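Local coordinates for protein helicase of the snf2/rad54 family (Sulfolobus solfataricus, PDB 1Z5Z) that forms the C-terminal domain of a SWI2/SNF2-family ATPase that probably couples ATP hydrolysis to movement along double-stranded DNA, at residues A42-A47 with L84-E89; Q77-P82 with L220-T225; I131-K134 with E139-F142. All blocks are in the same frame, centred on the assembly; numbering follows the deposited sequence.

Interaction 1 of 3, residues A42-A47 with L84-E89; sequences AAMYKA and LLKGGE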
loop_
_atom_site.group_PDB
_atom_site.type_symbol
_atom_site.label_atom_id
_atom_site.label_comp_id
_atom_site.label_asym_id
_atom_site.label_seq_id
_atom_site.Cartn_x
_atom_site.Cartn_y
_atom_site.Cartn_z
ATOM N N ALA A 42 -5.625 -10.852 -9.673
ATOM C CA ALA A 42 -7.032 -11.113 -9.425
ATOM C C ALA A 42 -7.231 -12.576 -9.086
ATOM O O ALA A 42 -8.025 -12.920 -8.200
ATOM C CB ALA A 42 -7.882 -10.721 -10.642
ATOM N N ALA A 43 -6.497 -13.446 -9.763
ATOM C CA ALA A 43 -6.627 -14.870 -9.462
ATOM C C ALA A 43 -6.130 -15.192 -8.056
ATOM O O ALA A 43 -6.742 -15.989 -7.362
ATOM C CB ALA A 43 -5.863 -15.701 -10.466
ATOM N N MET A 44 -5.010 -14.601 -7.639
ATOM C CA MET A 44 -4.479 -14.884 -6.299
ATOM C C MET A 44 -5.425 -14.313 -5.247
ATOM O O MET A 44 -5.735 -14.956 -4.242
ATOM C CB MET A 44 -3.088 -14.266 -6.142
ATOM C CG MET A 44 -2.007 -14.970 -6.924
ATOM S SD MET A 44 -0.558 -13.940 -7.055
ATOM C CE MET A 44 0.193 -14.154 -5.438
ATOM N N TYR A 45 -5.903 -13.099 -5.499
ATOM C CA TYR A 45 -6.814 -12.439 -4.572
ATOM C C TYR A 45 -8.040 -13.316 -4.350
ATOM O O TYR A 45 -8.469 -13.550 -3.216
ATOM C CB TYR A 45 -7.264 -11.084 -5.140
ATOM C CG TYR A 45 -8.057 -10.238 -4.144
ATOM C CD1 TYR A 45 -7.448 -9.157 -3.479
ATOM C CD2 TYR A 45 -9.394 -10.503 -3.865
ATOM C CE1 TYR A 45 -8.162 -8.359 -2.562
ATOM C CE2 TYR A 45 -10.117 -9.700 -2.941
ATOM C CZ TYR A 45 -9.477 -8.631 -2.301
ATOM O OH TYR A 45 -10.153 -7.816 -1.416
ATOM N N LYS A 46 -8.616 -13.803 -5.445
ATOM C CA LYS A 46 -9.808 -14.633 -5.348
ATOM C C LYS A 46 -9.580 -15.949 -4.590
ATOM O O LYS A 46 -10.385 -16.341 -3.745
ATOM C CB LYS A 46 -10.370 -14.921 -6.756
ATOM C CG LYS A 46 -11.786 -15.529 -6.716
ATOM C CD LYS A 46 -12.405 -15.567 -8.101
ATOM C CE LYS A 46 -13.756 -16.287 -8.102
ATOM N NZ LYS A 46 -14.111 -16.659 -9.521
ATOM N N ALA A 47 -8.477 -16.618 -4.870
ATOM C CA ALA A 47 -8.200 -17.868 -4.199
ATOM C C ALA A 47 -8.162 -17.693 -2.699
ATOM O O ALA A 47 -8.803 -18.445 -1.959
ATOM C CB ALA A 47 -6.887 -18.436 -4.694
ATOM N N LEU A 84 5.653 -10.598 -3.520
ATOM C CA LEU A 84 5.797 -10.600 -2.049
ATOM C C LEU A 84 5.409 -11.986 -1.475
ATOM O O LEU A 84 5.832 -12.351 -0.391
ATOM C CB LEU A 84 4.888 -9.527 -1.419
ATOM C CG LEU A 84 5.195 -8.068 -1.766
ATOM C CD1 LEU A 84 4.018 -7.180 -1.408
ATOM C CD2 LEU A 84 6.460 -7.627 -1.011
ATOM N N LEU A 85 4.576 -12.722 -2.218
ATOM C CA LEU A 85 4.078 -14.037 -1.831
ATOM C C LEU A 85 4.552 -15.192 -2.720
ATOM O O LEU A 85 4.630 -16.327 -2.267
ATOM C CB LEU A 85 2.547 -14.047 -1.854
ATOM C CG LEU A 85 1.814 -13.398 -0.693
ATOM C CD1 LEU A 85 0.361 -13.781 -0.768
ATOM C CD2 LEU A 85 2.410 -13.889 0.634
ATOM N N LYS A 86 4.824 -14.920 -3.989
ATOM C CA LYS A 86 5.246 -15.987 -4.900
ATOM C C LYS A 86 6.650 -15.805 -5.405
ATOM O O LYS A 86 7.145 -16.602 -6.188
ATOM C CB LYS A 86 4.321 -16.064 -6.115
ATOM C CG LYS A 86 2.948 -16.593 -5.845
ATOM C CD LYS A 86 2.014 -16.233 -6.996
ATOM C CE LYS A 86 2.544 -16.711 -8.332
ATOM N NZ LYS A 86 1.549 -16.462 -9.414
ATOM N N GLY A 87 7.307 -14.748 -4.962
ATOM C CA GLY A 87 8.643 -14.482 -5.460
ATOM C C GLY A 87 8.553 -14.324 -6.966
ATOM O O GLY A 87 7.493 -13.964 -7.518
ATOM N N GLY A 88 9.669 -14.578 -7.638
ATOM C CA GLY A 88 9.658 -14.461 -9.075
ATOM C C GLY A 88 10.129 -13.106 -9.544
ATOM O O GLY A 88 10.730 -12.335 -8.792
ATOM N N GLU A 89 9.843 -12.808 -10.801
ATOM C CA GLU A 89 10.232 -11.546 -11.396
ATOM C C GLU A 89 9.593 -10.357 -10.622
ATOM O O GLU A 89 8.393 -10.385 -10.338
ATOM C CB GLU A 89 9.779 -11.569 -12.860
ATOM C CG GLU A 89 10.481 -10.578 -13.768
ATOM C CD GLU A 89 10.118 -10.760 -15.244
#
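Helix 39-55 and the short helix 83-86 meet at the protein surface through M44, which reaches across to L85 and K86. The backbones stay well apart, the nearest CA atoms, those of M44 and L85, being 9.7 Å from each other, so the contact is made by side chains and buries a modest 126 Å² in all. From CB to SD the methionine runs nearly straight (chi2 164°), and a bend at chi3 of 78° then swings its methyl, CE, in among L85 and K86. That methyl lies 4.3 Å from L85 CB, an ordinary apolar contact. M44 CE and SD also lie by the aliphatic chain of K86, but the approach of CE to K86 CD is too short for two carbons, so the closeness of this pair is doubtful. M44 and K86 cross at a slant. The lysine bends as well, at chi3 of 55°, and its NZ forms a salt bridge with E40, four residues before M44 on the same helix. K86 therefore meets helix 39-55 twice, with its carbons near a thioether and its ammonium on a carboxylate. M44 packs on I78 and on P82 of the following loop, L85 on Q77 and I78, so the end of helix 61-78 touches both partners. G87, with a positive phi of 59°, is the first residue to leave helical geometry, and the carbonyl oxygens of G87 and E89 both accept from R94. Helices 39-55 and 83-86 thus pack round the end of helix 61-78, consistent with the helical insertions of SWI2/SNF2 enzymes beside the RecA-like core.

Interaction 2 of 3, residues Q77-P82 with L220-T225; sequences QIVDHP and LISVGT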
loop_
_atom_site.group_PDB
_atom_site.type_symbol
_atom_site.label_atom_id
_atom_site.label_comp_id
_atom_site.label_asym_id
_atom_site.label_seq_id
_atom_site.Cartn_x
_atom_site.Cartn_y
_atom_site.Cartn_z
ATOM N N GLN A 77 -0.877 -7.833 0.562
ATOM C CA GLN A 77 0.358 -8.040 -0.175
ATOM C C GLN A 77 0.103 -8.322 -1.656
ATOM O O GLN A 77 0.837 -7.844 -2.501
ATOM C CB GLN A 77 1.158 -9.187 0.438
ATOM C CG GLN A 77 1.713 -8.843 1.829
ATOM C CD GLN A 77 2.396 -10.063 2.471
ATOM O OE1 GLN A 77 3.611 -10.099 2.620
ATOM N NE2 GLN A 77 1.604 -11.074 2.808
ATOM N N ILE A 78 -0.944 -9.090 -1.944
ATOM C CA ILE A 78 -1.289 -9.436 -3.312
ATOM C C ILE A 78 -1.627 -8.190 -4.126
ATOM O O ILE A 78 -1.179 -8.064 -5.279
ATOM C CB ILE A 78 -2.509 -10.436 -3.332
ATOM C CG1 ILE A 78 -2.033 -11.846 -2.899
ATOM C CG2 ILE A 78 -3.163 -10.469 -4.699
ATOM C CD1 ILE A 78 -3.187 -12.855 -2.833
ATOM N N VAL A 79 -2.382 -7.260 -3.544
ATOM C CA VAL A 79 -2.717 -6.058 -4.320
ATOM C C VAL A 79 -1.552 -5.103 -4.537
ATOM O O VAL A 79 -1.670 -4.152 -5.320
ATOM C CB VAL A 79 -3.901 -5.274 -3.709
ATOM C CG1 VAL A 79 -5.140 -6.220 -3.613
ATOM C CG2 VAL A 79 -3.516 -4.717 -2.335
ATOM N N ASP A 80 -0.427 -5.351 -3.851
ATOM C CA ASP A 80 0.764 -4.531 -4.007
ATOM C C ASP A 80 1.626 -5.173 -5.092
ATOM O O ASP A 80 2.012 -4.527 -6.030
ATOM C CB ASP A 80 1.567 -4.486 -2.691
ATOM C CG ASP A 80 1.168 -3.331 -1.799
ATOM O OD1 ASP A 80 0.086 -2.703 -2.039
ATOM O OD2 ASP A 80 1.943 -3.053 -0.858
ATOM N N HIS A 81 1.960 -6.455 -4.930
ATOM C CA HIS A 81 2.793 -7.138 -5.911
ATOM C C HIS A 81 2.845 -8.637 -5.652
ATOM O O HIS A 81 3.242 -9.088 -4.564
ATOM C CB HIS A 81 4.206 -6.579 -5.884
ATOM C CG HIS A 81 4.998 -6.889 -7.116
ATOM N ND1 HIS A 81 5.253 -8.179 -7.542
ATOM C CD2 HIS A 81 5.557 -6.067 -8.040
ATOM C CE1 HIS A 81 5.929 -8.138 -8.676
ATOM N NE2 HIS A 81 6.127 -6.867 -8.998
ATOM N N PRO A 82 2.473 -9.439 -6.657
ATOM C CA PRO A 82 2.492 -10.885 -6.468
ATOM C C PRO A 82 3.821 -11.464 -5.968
ATOM O O PRO A 82 3.827 -12.494 -5.303
ATOM C CB PRO A 82 2.088 -11.419 -7.843
ATOM C CG PRO A 82 2.447 -10.328 -8.784
ATOM C CD PRO A 82 2.041 -9.095 -8.023
ATOM N N LEU A 220 -2.885 5.177 -4.019
ATOM C CA LEU A 220 -3.177 4.083 -4.907
ATOM C C LEU A 220 -4.254 3.194 -4.284
ATOM O O LEU A 220 -4.157 2.829 -3.107
ATOM C CB LEU A 220 -1.900 3.278 -5.185
ATOM C CG LEU A 220 -0.713 4.094 -5.758
ATOM C CD1 LEU A 220 0.294 3.131 -6.342
ATOM C CD2 LEU A 220 -1.160 5.073 -6.850
ATOM N N ILE A 221 -5.260 2.821 -5.069
ATOM C CA ILE A 221 -6.348 1.964 -4.568
ATOM C C ILE A 221 -6.672 0.861 -5.544
ATOM O O ILE A 221 -6.958 1.146 -6.714
ATOM C CB ILE A 221 -7.628 2.783 -4.337
ATOM C CG1 ILE A 221 -7.410 3.774 -3.190
ATOM C CG2 ILE A 221 -8.802 1.851 -3.991
ATOM C CD1 ILE A 221 -8.649 4.633 -2.925
ATOM N N SER A 222 -6.607 -0.395 -5.103
ATOM C CA SER A 222 -6.928 -1.512 -5.988
ATOM C C SER A 222 -8.434 -1.663 -6.262
ATOM O O SER A 222 -9.247 -1.909 -5.352
ATOM C CB SER A 222 -6.340 -2.815 -5.445
ATOM O OG SER A 222 -4.936 -2.742 -5.597
ATOM N N VAL A 223 -8.794 -1.482 -7.536
ATOM C CA VAL A 223 -10.190 -1.538 -7.972
ATOM C C VAL A 223 -10.869 -2.829 -7.602
ATOM O O VAL A 223 -10.361 -3.916 -7.879
ATOM C CB VAL A 223 -10.320 -1.308 -9.520
ATOM C CG1 VAL A 223 -11.780 -1.527 -9.962
ATOM C CG2 VAL A 223 -9.866 0.138 -9.872
ATOM N N GLY A 224 -12.009 -2.684 -6.928
ATOM C CA GLY A 224 -12.818 -3.825 -6.526
ATOM C C GLY A 224 -12.289 -4.686 -5.385
ATOM O O GLY A 224 -12.742 -5.822 -5.209
ATOM N N THR A 225 -11.358 -4.159 -4.593
ATOM C CA THR A 225 -10.803 -4.958 -3.501
ATOM C C THR A 225 -11.103 -4.319 -2.191
ATOM O O THR A 225 -11.738 -3.255 -2.149
ATOM C CB THR A 225 -9.297 -5.046 -3.606
ATOM O OG1 THR A 225 -8.772 -3.740 -3.386
ATOM C CG2 THR A 225 -8.887 -5.525 -4.981
#
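V79 meets S222 and T225 in a buried contact where the chain leaving helix 61-78 passes the chain leaving strand 216-222. S222 OG sits against the β-carbon of the valine, 3.3 Å from V79 CB, and S222 CB lies 3.9 Å from the same atom. One valine branch, CG1, goes on to T225, stopping 4.0 Å from its methyl CG2. The contact is van der Waals in character, with a hydroxyl oxygen and two methyl groups at the interface. Next outward comes the type II turn from S222 to T225, which brings both partners to the same valine. S222 O accepts from T225 N at 3.2 Å and from T225 OG1 at 2.7 Å, both arriving from one face of its carbonyl plane, and G224, at the third position of the turn, has the positive phi (73°) that a type II turn calls for there. Strand 216-222 runs between strands 29-35 and 186-189 in the parallel sheet of the RecA-like fold, and the turn carries the chain into helix 226-236. T225 is the N-cap of that helix. With chi1 at 67°, its OG1 lies between backbone N and carbonyl carbon; it donates to S222 O and accepts from E227 N. Further out, Y45 packs on V79 and T225, and K97 touches V79 and S222 while its NZ pairs with D80 OD1. On the other segment, Q77 O accepts from both D80 N and H81 N, and H81 ND1 caps A83 N.

Interaction 3 of 3, residues I131-K134 with E139-F142; sequences IIEK and EVPF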
loop_
_atom_site.group_PDB
_atom_site.type_symbol
_atom_site.label_atom_id
_atom_site.label_comp_id
_atom_site.label_asym_id
_atom_site.label_seq_id
_atom_site.Cartn_x
_atom_site.Cartn_y
_atom_site.Cartn_z
ATOM N N ILE A 131 13.060 -1.516 -8.786
ATOM C CA ILE A 131 12.492 -1.174 -10.067
ATOM C C ILE A 131 12.891 0.231 -10.525
ATOM O O ILE A 131 13.314 0.414 -11.682
ATOM C CB ILE A 131 10.969 -1.270 -10.006
ATOM C CG1 ILE A 131 10.570 -2.739 -9.988
ATOM C CG2 ILE A 131 10.363 -0.446 -11.110
ATOM C CD1 ILE A 131 9.112 -3.007 -9.711
ATOM N N ILE A 132 12.736 1.220 -9.638
ATOM C CA ILE A 132 13.070 2.569 -10.011
ATOM C C ILE A 132 14.558 2.709 -10.330
ATOM O O ILE A 132 14.915 3.260 -11.362
ATOM C CB ILE A 132 12.650 3.589 -8.925
ATOM C CG1 ILE A 132 11.120 3.591 -8.795
ATOM C CG2 ILE A 132 13.110 5.003 -9.313
ATOM C CD1 ILE A 132 10.618 4.471 -7.679
ATOM N N GLU A 133 15.434 2.197 -9.480
ATOM C CA GLU A 133 16.861 2.327 -9.755
ATOM C C GLU A 133 17.244 1.715 -11.089
ATOM O O GLU A 133 17.978 2.307 -11.879
ATOM C CB GLU A 133 17.664 1.677 -8.654
ATOM C CG GLU A 133 17.688 2.528 -7.436
ATOM C CD GLU A 133 18.740 2.081 -6.437
ATOM O OE1 GLU A 133 19.063 2.886 -5.532
ATOM O OE2 GLU A 133 19.230 0.934 -6.560
ATOM N N LYS A 134 16.703 0.534 -11.352
ATOM C CA LYS A 134 16.979 -0.167 -12.596
ATOM C C LYS A 134 16.440 0.569 -13.820
ATOM O O LYS A 134 17.200 0.897 -14.721
ATOM C CB LYS A 134 16.400 -1.584 -12.534
ATOM C CG LYS A 134 16.611 -2.392 -13.803
ATOM N N GLU A 139 19.792 7.140 -8.210
ATOM C CA GLU A 139 19.857 6.647 -6.838
ATOM C C GLU A 139 18.515 6.804 -6.107
ATOM O O GLU A 139 17.930 7.886 -6.122
ATOM C CB GLU A 139 20.942 7.382 -6.042
ATOM C CG GLU A 139 21.140 6.698 -4.708
ATOM C CD GLU A 139 22.075 7.413 -3.763
ATOM O OE1 GLU A 139 22.530 6.735 -2.817
ATOM O OE2 GLU A 139 22.344 8.623 -3.945
ATOM N N VAL A 140 18.042 5.737 -5.459
ATOM C CA VAL A 140 16.766 5.769 -4.736
ATOM C C VAL A 140 16.985 5.407 -3.262
ATOM O O VAL A 140 16.985 4.235 -2.892
ATOM C CB VAL A 140 15.746 4.786 -5.387
ATOM C CG1 VAL A 140 14.412 4.726 -4.562
ATOM C CG2 VAL A 140 15.492 5.217 -6.853
ATOM N N PRO A 141 17.207 6.415 -2.412
ATOM C CA PRO A 141 17.414 6.139 -0.992
ATOM C C PRO A 141 16.176 5.475 -0.402
ATOM O O PRO A 141 15.031 5.828 -0.749
ATOM C CB PRO A 141 17.725 7.514 -0.403
ATOM C CG PRO A 141 17.344 8.492 -1.512
ATOM C CD PRO A 141 17.534 7.809 -2.763
ATOM N N PHE A 142 16.412 4.508 0.475
ATOM C CA PHE A 142 15.346 3.707 1.077
ATOM C C PHE A 142 15.281 3.809 2.612
ATOM O O PHE A 142 16.180 3.309 3.288
ATOM C CB PHE A 142 15.578 2.234 0.679
ATOM C CG PHE A 142 14.572 1.274 1.237
ATOM C CD1 PHE A 142 14.930 -0.043 1.512
ATOM C CD2 PHE A 142 13.267 1.673 1.475
ATOM C CE1 PHE A 142 13.988 -0.960 2.023
ATOM C CE2 PHE A 142 12.315 0.776 1.984
ATOM C CZ PHE A 142 12.672 -0.546 2.259
#
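I132 and E133 of helix 122-136 pack against V140 in the loop that leads from this helix to edge strand 142-143. Two kinds of interaction carry the contact, one polar and one apolar. The polar one is a single hydrogen bond from V140 N to E133 OE1, 3.0 Å long with an N-H···O angle of 161°, and it uses the lone pair of OE1 that points away from the other carboxylate oxygen. E133 reaches it with a chain extended beyond CG, its chi1 of -76° setting CG beside the backbone N. The apolar group centres on V140 CG2. Against it lies I132 CG2 at 3.4 Å, tighter than usual for two methyls, with the two side chains crossing at about a right angle. E133 adds its own methylene, CG coming within 3.5 Å of V140 CG2 and 3.6 Å of V140 CB, so the glutamate packs obliquely across the valine while its head binds the valine's amide. The carboxylates E133 OE1 and E139 OE1 are 5.8 Å apart without contact; the salt bridge of E139 to K158 would probably offset their like charge. Behind the pair, I132 packs on F167 and I105, and V140 on V169 of strand 167-171, which places the contact in the β-α-β connection from strand 115-119 through helix 122-136 to strand 142-143, with strand 167-171 lying between the two. A backbone N-H gripped by a carboxylate, beside a closely fitted methyl pair, would restrict both the position and the rotation of V140 where the chain returns toward the sheet.

Overall arrangement
Interactions 1 and 2 are neighbours, their centres 10 Å apart, and they touch: Y45 meets T225, M44 meets I78, and L84 and L85 pack on Q77. Their segments alternate along the chain, and through these touches helices 39-55, 61-78 and 83-86 gather beside the end of strand 216-222. The centre of interaction 3 stands 23 Å from that of interaction 1 and 22 Å from that of interaction 2, touching neither; it follows interaction 1 in sequence and is nested in the loop that interaction 2 closes. Strands 216-222 and 142-143 belong to the same parallel sheet, so interaction 2 joins the helical cluster to the RecA-like core while interaction 3 lies at the sheet's edge.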